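Local coordinates for mandelate racemase/muconate lactonizing enzyme, C-terminal domain protein (Paracoccus denitrificans, PDB 4DWD) that binds magnesium and probably acts as a hydro-lyase of the enolase superfamily, at residues Val358-Glu361 with Asp362-Ala365; Ala148-Val151 with Glu152-Pro156; Thr251-Leu254 with Gln255-Lys258. All blocks are in the same frame, centred on the assembly; numbering follows the deposited sequence.

All three interactions are local, each within one continuous run of chain, and all belong to, or border on, the TIM-barrel-like C-terminal part of the chain. Along the sequence interaction 2 comes first, at the end of helix 140-154; interaction 3 follows at the start of helix 254-263, and interaction 1 at the start of helix 361-367. None touches another. The centres of interactions 1 and 2 are about 29 Å apart, those of interactions 2 and 3 about 34 Å, and those of interactions 1 and 3 about 35 Å. Interaction 3 lies on the opposite side of the chain's centre from the other two. Two N-terminal caps and one C-terminal exit thus define where three separate helices begin or stop.

Interaction 1 of 3, residues Val358-Glu361 with Asp362-Ala365; sequences VVDE and DELA
Two helical backbone bonds open helix 361-367 here: L364 N donates to D360 O at 2.9 Å, and A365 N donates to E361 O at 2.9 Å. The side chain of D360 turns back over the same turn. With CG anti to the backbone N (chi1 180°), its carboxylate reaches the first amides of the helix, and OD1 accepts from E363 N at 3.0 Å along a straight N-H...O path of 173°. That donor stands above the carboxylate plane, 54° out of it. A second bond, from D362 N to D360 OD1 at 3.2 Å, is weak.

D360 is therefore the N-cap residue of this helix, its acceptor placed at the first amides, which have no preceding helical turn to bond to. The other carboxylate oxygen touches the E363 side chain, D360 OD2 to E363 CG being 3.6 Å, and also forms a salt bridge with R337. The E363 carboxylate is turned steeply against that of D360 and pairs with R367. A water donates to both D360 OD1 and D362 OD2, a bridge that probably eases the proximity of two like charges. On the apolar side, V359 CG1 approaches L364 CB at 4.1 Å, and both side chains also touch W39 of strand 37-42. V359 and E361 belong to a calcium site observed for this protein, though no calcium is bound to this chain.

Interaction 2 of 3, residues Ala148-Val151 with Glu152-Pro156; sequences ARRV and EAEQP
The charged contact joins R150 to E154, one helical turn apart. R150 presents its guanidinium side-on: NE donates to E154 OE2 at 2.7 Å and NH2 to E154 OE1 at 2.9 Å, giving one bond to each oxygen. Both arrive from the syn side, although the two flat groups are twisted 44° apart. Bends in the arginine at chi2 and chi3 fold it back toward the extended glutamate. S130 and W329 also bond the carboxylate, while R150 NH1 and NH2 donate to the backbone oxygens of S131 and L325, so this buried pair has polar partners on several sides.

Among the backbone bonds, E152 N donates to A148 O at 3.0 Å and Q155 N to V151 O at 2.9 Å. A water donates to both R149 O and E152 OE1, linking a helical carbonyl to a side chain.

The apolar side-chain contact between the two segments is V151 CG2 against P156 CG, 4.2 Å apart, with the side chains crossing at about a right angle. P156 also packs on C128 and S130. Q155 leaves helical geometry with positive phi (46°), ending the helix of the beta-alpha-beta unit formed by strand 125-132, helix 140-154 and strand 158-162 in the TIM-barrel-like domain.

Interaction 3 of 3, residues Thr251-Leu254 with Gln255-Lys258; sequences TYTL and QALK
The chi1 torsions of T253 and T251 bring their different branches to the start of helix 254-263. In T253, chi1 of 68° turns OG1 in over the backbone, facing the first turn; in T251, chi1 of -58° swings the methyl CG2 away from the residue's own amide and against the helix. T253 OG1 then accepts from A256 N at 2.9 Å, with an N-H...O angle of 160°, the side-chain bond of an N-cap. The main chain of the same residue continues the grip, T253 O accepting from L257 N at 2.9 Å, and L254 O receives K258 N at 3.0 Å.

T251 contributes by apolar contact. Its CG2 sits against the A256-L257 peptide, 3.5 Å from L257 N, with A256 CB at 3.7 Å and L257 CD1 at 4.1 Å. Q255 OE1 lies 3.8 Å from T253 CB, while Q255 NE2 donates to the backbone oxygen of H289 of a second subunit. L254 and L257 pack on C284 and L287 of helix 277-291, and L254 also meets A286 of that second subunit.

The T253 hydroxyl thus gives the A256 amide a side-chain acceptor at the start of the helix, and the T251 methyl adds an apolar contact to A256 and L257. Together with the glutamine bond across the subunit boundary, this chemistry implies that the helix start is tied both to its preceding loop and to the assembly.

Interaction 1 of 3, residues Val358-Glu361 with Asp362-Ala365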
ATOM      1  N   VAL B 358      18.804  46.248  12.869  1.00 15.54           N
ATOM      2  CA  VAL B 358      19.560  47.494  12.785  1.00 16.60           C
ATOM      3  C   VAL B 358      21.008  47.194  12.386  1.00 16.66           C
ATOM      4  O   VAL B 358      21.732  46.483  13.088  1.00 15.44           O
ATOM      5  CB  VAL B 358      19.499  48.270  14.120  1.00 16.90           C
ATOM      6  CG1 VAL B 358      20.391  49.505  14.075  1.00 18.09           C
ATOM      7  CG2 VAL B 358      18.061  48.654  14.457  1.00 18.42           C
ATOM      8  N   VAL B 359      21.410  47.729  11.238  1.00 18.02           N
ATOM      9  CA  VAL B 359      22.736  47.495  10.672  1.00 17.52           C
ATOM     10  C   VAL B 359      23.669  48.662  10.994  1.00 18.80           C
ATOM     11  O   VAL B 359      23.284  49.825  10.859  1.00 20.66           O
ATOM     12  CB  VAL B 359      22.658  47.295   9.135  1.00 19.19           C
ATOM     13  CG1 VAL B 359      24.042  47.086   8.529  1.00 19.95           C
ATOM     14  CG2 VAL B 359      21.730  46.139   8.782  1.00 18.05           C
ATOM     15  N   ASP B 360      24.888  48.354  11.425  1.00 17.40           N
ATOM     16  CA  ASP B 360      25.920  49.380  11.583  1.00 18.17           C
ATOM     17  C   ASP B 360      26.563  49.586  10.216  1.00 19.97           C
ATOM     18  O   ASP B 360      27.339  48.748   9.757  1.00 19.11           O
ATOM     19  CB  ASP B 360      26.954  48.925  12.615  1.00 18.17           C
ATOM     20  CG  ASP B 360      28.074  49.938  12.838  1.00 19.90           C
ATOM     21  OD1 ASP B 360      28.525  50.610  11.880  1.00 21.31           O
ATOM     22  OD2 ASP B 360      28.527  50.035  13.989  1.00 23.33           O
ATOM     23  N   GLU B 361      26.227  50.707   9.579  1.00 23.30           N
ATOM     24  CA  GLU B 361      26.595  50.982   8.185  1.00 24.36           C
ATOM     25  C   GLU B 361      28.089  50.989   7.924  1.00 21.31           C
ATOM     26  O   GLU B 361      28.557  50.485   6.901  1.00 24.23           O
ATOM     27  CB  GLU B 361      26.012  52.329   7.735  1.00 27.53           C
ATOM     28  CG  GLU B 361      24.493  52.361   7.665  1.00 33.44           C
ATOM     29  CD  GLU B 361      23.939  51.295   6.757  1.00 35.20           C
ATOM     30  OE1 GLU B 361      24.587  51.014   5.725  1.00 32.37           O
ATOM     31  OE2 GLU B 361      22.865  50.742   7.076  1.00 37.20           O
ATOM     32  N   ASP B 362      28.832  51.568   8.855  1.00 22.86           N
ATOM     33  CA  ASP B 362      30.256  51.743   8.685  1.00 25.09           C
ATOM     34  C   ASP B 362      31.005  50.436   8.918  1.00 21.51           C
ATOM     35  O   ASP B 362      31.941  50.124   8.178  1.00 23.36           O
ATOM     36  CB  ASP B 362      30.733  52.899   9.562  1.00 30.73           C
ATOM     37  CG  ASP B 362      29.936  54.176   9.294  1.00 35.03           C
ATOM     38  OD1 ASP B 362      29.879  54.617   8.120  1.00 33.61           O
ATOM     39  OD2 ASP B 362      29.332  54.717  10.239  1.00 43.74           O
ATOM     40  N   GLU B 363      30.558  49.652   9.901  1.00 19.71           N
ATOM     41  CA  GLU B 363      31.112  48.323  10.115  1.00 20.30           C
ATOM     42  C   GLU B 363      30.826  47.464   8.895  1.00 19.54           C
ATOM     43  O   GLU B 363      31.720  46.791   8.381  1.00 18.40           O
ATOM     44  CB  GLU B 363      30.546  47.659  11.376  1.00 19.80           C
ATOM     45  CG  GLU B 363      31.225  48.089  12.671  1.00 20.40           C
ATOM     46  CD  GLU B 363      32.683  47.660  12.767  1.00 21.21           C
ATOM     47  OE1 GLU B 363      33.135  46.785  12.000  1.00 20.64           O
ATOM     48  OE2 GLU B 363      33.392  48.211  13.626  1.00 31.46           O
ATOM     49  N   LEU B 364      29.583  47.500   8.421  1.00 18.18           N
ATOM     50  CA  LEU B 364      29.227  46.743   7.230  1.00 18.94           C
ATOM     51  C   LEU B 364      30.143  47.107   6.069  1.00 19.53           C
ATOM     52  O   LEU B 364      30.731  46.228   5.448  1.00 19.49           O
ATOM     53  CB  LEU B 364      27.781  47.013   6.834  1.00 19.62           C
ATOM     54  CG  LEU B 364      27.452  46.344   5.500  1.00 21.35           C
ATOM     55  CD1 LEU B 364      27.147  44.875   5.724  1.00 18.80           C
ATOM     56  CD2 LEU B 364      26.337  47.072   4.786  1.00 24.06           C
ATOM     57  N   ALA B 365      30.240  48.405   5.775  1.00 20.37           N
ATOM     58  CA  ALA B 365      31.071  48.893   4.678  1.00 21.87           C
ATOM     59  C   ALA B 365      32.494  48.352   4.765  1.00 19.80           C
ATOM     60  O   ALA B 365      33.036  47.876   3.764  1.00 23.62           O
ATOM     61  CB  ALA B 365      31.063  50.415   4.622  1.00 22.97           C
TER
HETATM   62  O   HOH W   1      29.295  53.111  12.837  1.00 26.13           O

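Interaction 2 of 3, residues Ala148-Val151 with Glu152-Pro156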
ATOM      1  N   ALA B 148      27.170  23.056  29.652  1.00 12.78           N
ATOM      2  CA  ALA B 148      26.996  23.803  30.897  1.00 13.47           C
ATOM      3  C   ALA B 148      27.237  25.296  30.662  1.00 13.51           C
ATOM      4  O   ALA B 148      26.486  26.133  31.162  1.00 15.76           O
ATOM      5  CB  ALA B 148      27.927  23.274  31.976  1.00 12.47           C
ATOM      6  N   ARG B 149      28.267  25.620  29.882  1.00 13.09           N
ATOM      7  CA  ARG B 149      28.589  27.025  29.583  1.00 13.58           C
ATOM      8  C   ARG B 149      27.432  27.744  28.873  1.00 15.00           C
ATOM      9  O   ARG B 149      27.032  28.843  29.280  1.00 18.07           O
ATOM     10  CB  ARG B 149      29.860  27.101  28.738  1.00 14.36           C
ATOM     11  CG  ARG B 149      30.384  28.509  28.504  1.00 17.14           C
ATOM     12  CD  ARG B 149      31.553  28.499  27.532  1.00 17.91           C
ATOM     13  NE  ARG B 149      31.125  28.250  26.151  1.00 20.52           N
ATOM     14  CZ  ARG B 149      30.606  29.173  25.341  1.00 20.93           C
ATOM     15  NH1 ARG B 149      30.435  30.420  25.770  1.00 21.06           N
ATOM     16  NH2 ARG B 149      30.246  28.842  24.103  1.00 20.68           N
ATOM     17  N   ARG B 150      26.903  27.122  27.817  1.00 13.93           N
ATOM     18  CA  ARG B 150      25.845  27.727  27.006  1.00 15.48           C
ATOM     19  C   ARG B 150      24.565  27.855  27.835  1.00 15.59           C
ATOM     20  O   ARG B 150      23.860  28.859  27.759  1.00 15.70           O
ATOM     21  CB  ARG B 150      25.567  26.884  25.754  1.00 16.01           C
ATOM     22  CG  ARG B 150      26.706  26.741  24.743  1.00 16.78           C
ATOM     23  CD  ARG B 150      26.849  27.915  23.769  1.00 17.70           C
ATOM     24  NE  ARG B 150      25.559  28.336  23.211  1.00 15.54           N
ATOM     25  CZ  ARG B 150      25.050  27.932  22.052  1.00 14.24           C
ATOM     26  NH1 ARG B 150      25.725  27.111  21.249  1.00 13.52           N
ATOM     27  NH2 ARG B 150      23.850  28.367  21.697  1.00 15.08           N
ATOM     28  N   VAL B 151      24.265  26.831  28.634  1.00 14.68           N
ATOM     29  CA  VAL B 151      23.048  26.844  29.450  1.00 14.40           C
ATOM     30  C   VAL B 151      23.085  27.948  30.501  1.00 16.45           C
ATOM     31  O   VAL B 151      22.096  28.658  30.691  1.00 18.74           O
ATOM     32  CB  VAL B 151      22.764  25.466  30.091  1.00 14.79           C
ATOM     33  CG1 VAL B 151      21.719  25.575  31.199  1.00 16.91           C
ATOM     34  CG2 VAL B 151      22.297  24.502  29.019  1.00 14.17           C
ATOM     35  N   GLU B 152      24.237  28.117  31.146  1.00 16.87           N
ATOM     36  CA  GLU B 152      24.414  29.189  32.131  1.00 19.59           C
ATOM     37  C   GLU B 152      24.185  30.558  31.474  1.00 20.29           C
ATOM     38  O   GLU B 152      23.555  31.439  32.065  1.00 24.01           O
ATOM     39  CB  GLU B 152      25.806  29.123  32.780  1.00 21.27           C
ATOM     40  CG  GLU B 152      25.979  29.998  34.028  1.00 23.74           C
ATOM     41  CD  GLU B 152      26.171  31.479  33.729  1.00 26.74           C
ATOM     42  OE1 GLU B 152      26.657  31.834  32.627  1.00 27.54           O
ATOM     43  OE2 GLU B 152      25.829  32.301  34.606  1.00 36.11           O
ATOM     44  N   ALA B 153      24.686  30.717  30.253  1.00 17.87           N
ATOM     45  CA  ALA B 153      24.634  32.006  29.552  1.00 19.53           C
ATOM     46  C   ALA B 153      23.243  32.331  29.004  1.00 19.54           C
ATOM     47  O   ALA B 153      22.835  33.503  28.956  1.00 20.74           O
ATOM     48  CB  ALA B 153      25.663  32.023  28.429  1.00 19.18           C
ATOM     49  N   GLU B 154      22.503  31.294  28.617  1.00 18.38           N
ATOM     50  CA  GLU B 154      21.317  31.481  27.778  1.00 17.51           C
ATOM     51  C   GLU B 154      19.988  31.102  28.433  1.00 17.65           C
ATOM     52  O   GLU B 154      18.924  31.509  27.959  1.00 18.15           O
ATOM     53  CB  GLU B 154      21.517  30.726  26.448  1.00 16.80           C
ATOM     54  CG  GLU B 154      22.703  31.276  25.657  1.00 17.41           C
ATOM     55  CD  GLU B 154      23.263  30.342  24.596  1.00 15.63           C
ATOM     56  OE1 GLU B 154      22.531  29.476  24.065  1.00 14.75           O
ATOM     57  OE2 GLU B 154      24.460  30.507  24.268  1.00 17.04           O
ATOM     58  N   GLN B 155      20.048  30.336  29.525  1.00 16.87           N
ATOM     59  CA  GLN B 155      18.851  29.888  30.244  1.00 17.08           C
ATOM     60  C   GLN B 155      17.770  29.349  29.298  1.00 17.02           C
ATOM     61  O   GLN B 155      16.609  29.776  29.364  1.00 17.08           O
ATOM     62  CB  GLN B 155      18.280  31.025  31.098  1.00 19.98           C
ATOM     63  CG  GLN B 155      19.123  31.397  32.302  1.00 25.76           C
ATOM     64  CD  GLN B 155      18.378  32.336  33.234  1.00 18.95           C
ATOM     65  OE1 GLN B 155      17.981  33.428  32.840  1.00 32.95           O
ATOM     66  NE2 GLN B 155      18.171  31.898  34.468  1.00 32.02           N
ATOM     67  N   PRO B 156      18.143  28.395  28.418  1.00 16.30           N
ATOM     68  CA  PRO B 156      17.214  27.996  27.359  1.00 14.31           C
ATOM     69  C   PRO B 156      16.067  27.102  27.827  1.00 14.33           C
ATOM     70  O   PRO B 156      16.149  26.470  28.887  1.00 16.75           O
ATOM     71  CB  PRO B 156      18.118  27.224  26.389  1.00 14.37           C
ATOM     72  CG  PRO B 156      19.126  26.596  27.293  1.00 14.98           C
ATOM     73  CD  PRO B 156      19.416  27.651  28.333  1.00 16.57           C
TER
HETATM   74  O   HOH W   2      28.313  30.835  30.664  1.00 25.57           O

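Interaction 3 of 3, residues Thr251-Leu254 with Gln255-Lys258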
ATOM      1  N   THR B 251      16.135  20.287   2.909  1.00  8.44           N
ATOM      2  CA  THR B 251      15.023  20.198   1.971  1.00  9.03           C
ATOM      3  C   THR B 251      14.708  21.612   1.479  1.00  8.70           C
ATOM      4  O   THR B 251      14.559  22.526   2.295  1.00  8.98           O
ATOM      5  CB  THR B 251      13.804  19.556   2.653  1.00  8.84           C
ATOM      6  OG1 THR B 251      14.165  18.261   3.133  1.00  9.19           O
ATOM      7  CG2 THR B 251      12.640  19.415   1.685  1.00  9.21           C
ATOM      8  N   TYR B 252      14.595  21.795   0.156  1.00  8.59           N
ATOM      9  CA  TYR B 252      14.677  23.133  -0.429  1.00  8.94           C
ATOM     10  C   TYR B 252      13.485  23.563  -1.258  1.00  9.52           C
ATOM     11  O   TYR B 252      13.475  24.674  -1.758  1.00  9.82           O
ATOM     12  CB  TYR B 252      15.965  23.285  -1.262  1.00  9.32           C
ATOM     13  CG  TYR B 252      17.229  22.931  -0.499  1.00  8.98           C
ATOM     14  CD1 TYR B 252      17.859  23.875   0.320  1.00  9.59           C
ATOM     15  CD2 TYR B 252      17.798  21.656  -0.602  1.00  9.06           C
ATOM     16  CE1 TYR B 252      19.013  23.568   1.012  1.00  9.66           C
ATOM     17  CE2 TYR B 252      18.973  21.334   0.080  1.00  8.82           C
ATOM     18  CZ  TYR B 252      19.576  22.298   0.883  1.00  8.60           C
ATOM     19  OH  TYR B 252      20.725  22.020   1.603  1.00 10.28           O
ATOM     20  N   THR B 253      12.507  22.678  -1.431  1.00  8.46           N
ATOM     21  CA  THR B 253      11.284  23.044  -2.144  1.00  9.40           C
ATOM     22  C   THR B 253      10.061  22.587  -1.372  1.00  9.22           C
ATOM     23  O   THR B 253      10.131  21.657  -0.555  1.00  8.79           O
ATOM     24  CB  THR B 253      11.200  22.426  -3.563  1.00  9.39           C
ATOM     25  OG1 THR B 253      11.052  21.008  -3.447  1.00 10.16           O
ATOM     26  CG2 THR B 253      12.451  22.762  -4.402  1.00 10.38           C
ATOM     27  N   LEU B 254       8.931  23.219  -1.672  1.00  9.10           N
ATOM     28  CA  LEU B 254       7.664  22.860  -1.068  1.00  8.86           C
ATOM     29  C   LEU B 254       7.277  21.424  -1.423  1.00  8.65           C
ATOM     30  O   LEU B 254       6.758  20.692  -0.580  1.00  8.71           O
ATOM     31  CB  LEU B 254       6.584  23.838  -1.547  1.00  9.31           C
ATOM     32  CG  LEU B 254       5.196  23.711  -0.925  1.00  9.26           C
ATOM     33  CD1 LEU B 254       5.229  24.088   0.547  1.00 10.07           C
ATOM     34  CD2 LEU B 254       4.201  24.567  -1.696  1.00  9.87           C
ATOM     35  N   GLN B 255       7.574  21.013  -2.655  1.00  8.41           N
ATOM     36  CA  GLN B 255       7.227  19.657  -3.104  1.00  8.73           C
ATOM     37  C   GLN B 255       8.122  18.605  -2.449  1.00  8.56           C
ATOM     38  O   GLN B 255       7.641  17.540  -2.075  1.00  8.69           O
ATOM     39  CB  GLN B 255       7.289  19.541  -4.628  1.00  9.92           C
ATOM     40  CG  GLN B 255       6.266  20.398  -5.355  1.00  9.70           C
ATOM     41  CD  GLN B 255       6.649  21.855  -5.385  1.00 10.06           C
ATOM     42  OE1 GLN B 255       7.829  22.194  -5.312  1.00 10.91           O
ATOM     43  NE2 GLN B 255       5.650  22.731  -5.475  1.00 10.64           N
ATOM     44  N   ALA B 256       9.417  18.899  -2.302  1.00  8.46           N
ATOM     45  CA  ALA B 256      10.287  17.988  -1.566  1.00  8.61           C
ATOM     46  C   ALA B 256       9.895  17.942  -0.089  1.00  8.47           C
ATOM     47  O   ALA B 256      10.027  16.893   0.536  1.00  9.06           O
ATOM     48  CB  ALA B 256      11.770  18.351  -1.728  1.00 10.41           C
ATOM     49  N   LEU B 257       9.379  19.043   0.473  1.00  8.37           N
ATOM     50  CA  LEU B 257       8.895  18.973   1.856  1.00  8.72           C
ATOM     51  C   LEU B 257       7.682  18.057   1.947  1.00  8.41           C
ATOM     52  O   LEU B 257       7.552  17.288   2.894  1.00  8.87           O
ATOM     53  CB  LEU B 257       8.590  20.365   2.413  1.00  8.90           C
ATOM     54  CG  LEU B 257       8.441  20.439   3.933  1.00  9.96           C
ATOM     55  CD1 LEU B 257       9.771  20.072   4.563  1.00 11.75           C
ATOM     56  CD2 LEU B 257       8.006  21.838   4.347  1.00 11.18           C
ATOM     57  N   LYS B 258       6.794  18.143   0.963  1.00  8.14           N
ATOM     58  CA  LYS B 258       5.663  17.227   0.878  1.00  8.43           C
ATOM     59  C   LYS B 258       6.147  15.767   0.850  1.00  8.90           C
ATOM     60  O   LYS B 258       5.603  14.920   1.557  1.00  9.11           O
ATOM     61  CB  LYS B 258       4.820  17.585  -0.360  1.00  8.71           C
ATOM     62  CG  LYS B 258       3.622  16.679  -0.625  1.00  9.58           C
ATOM     63  CD  LYS B 258       3.956  15.489  -1.536  1.00 10.49           C
ATOM     64  CE  LYS B 258       4.375  15.895  -2.953  1.00 11.91           C
ATOM     65  NZ  LYS B 258       4.725  14.706  -3.802  1.00 13.85           N
TER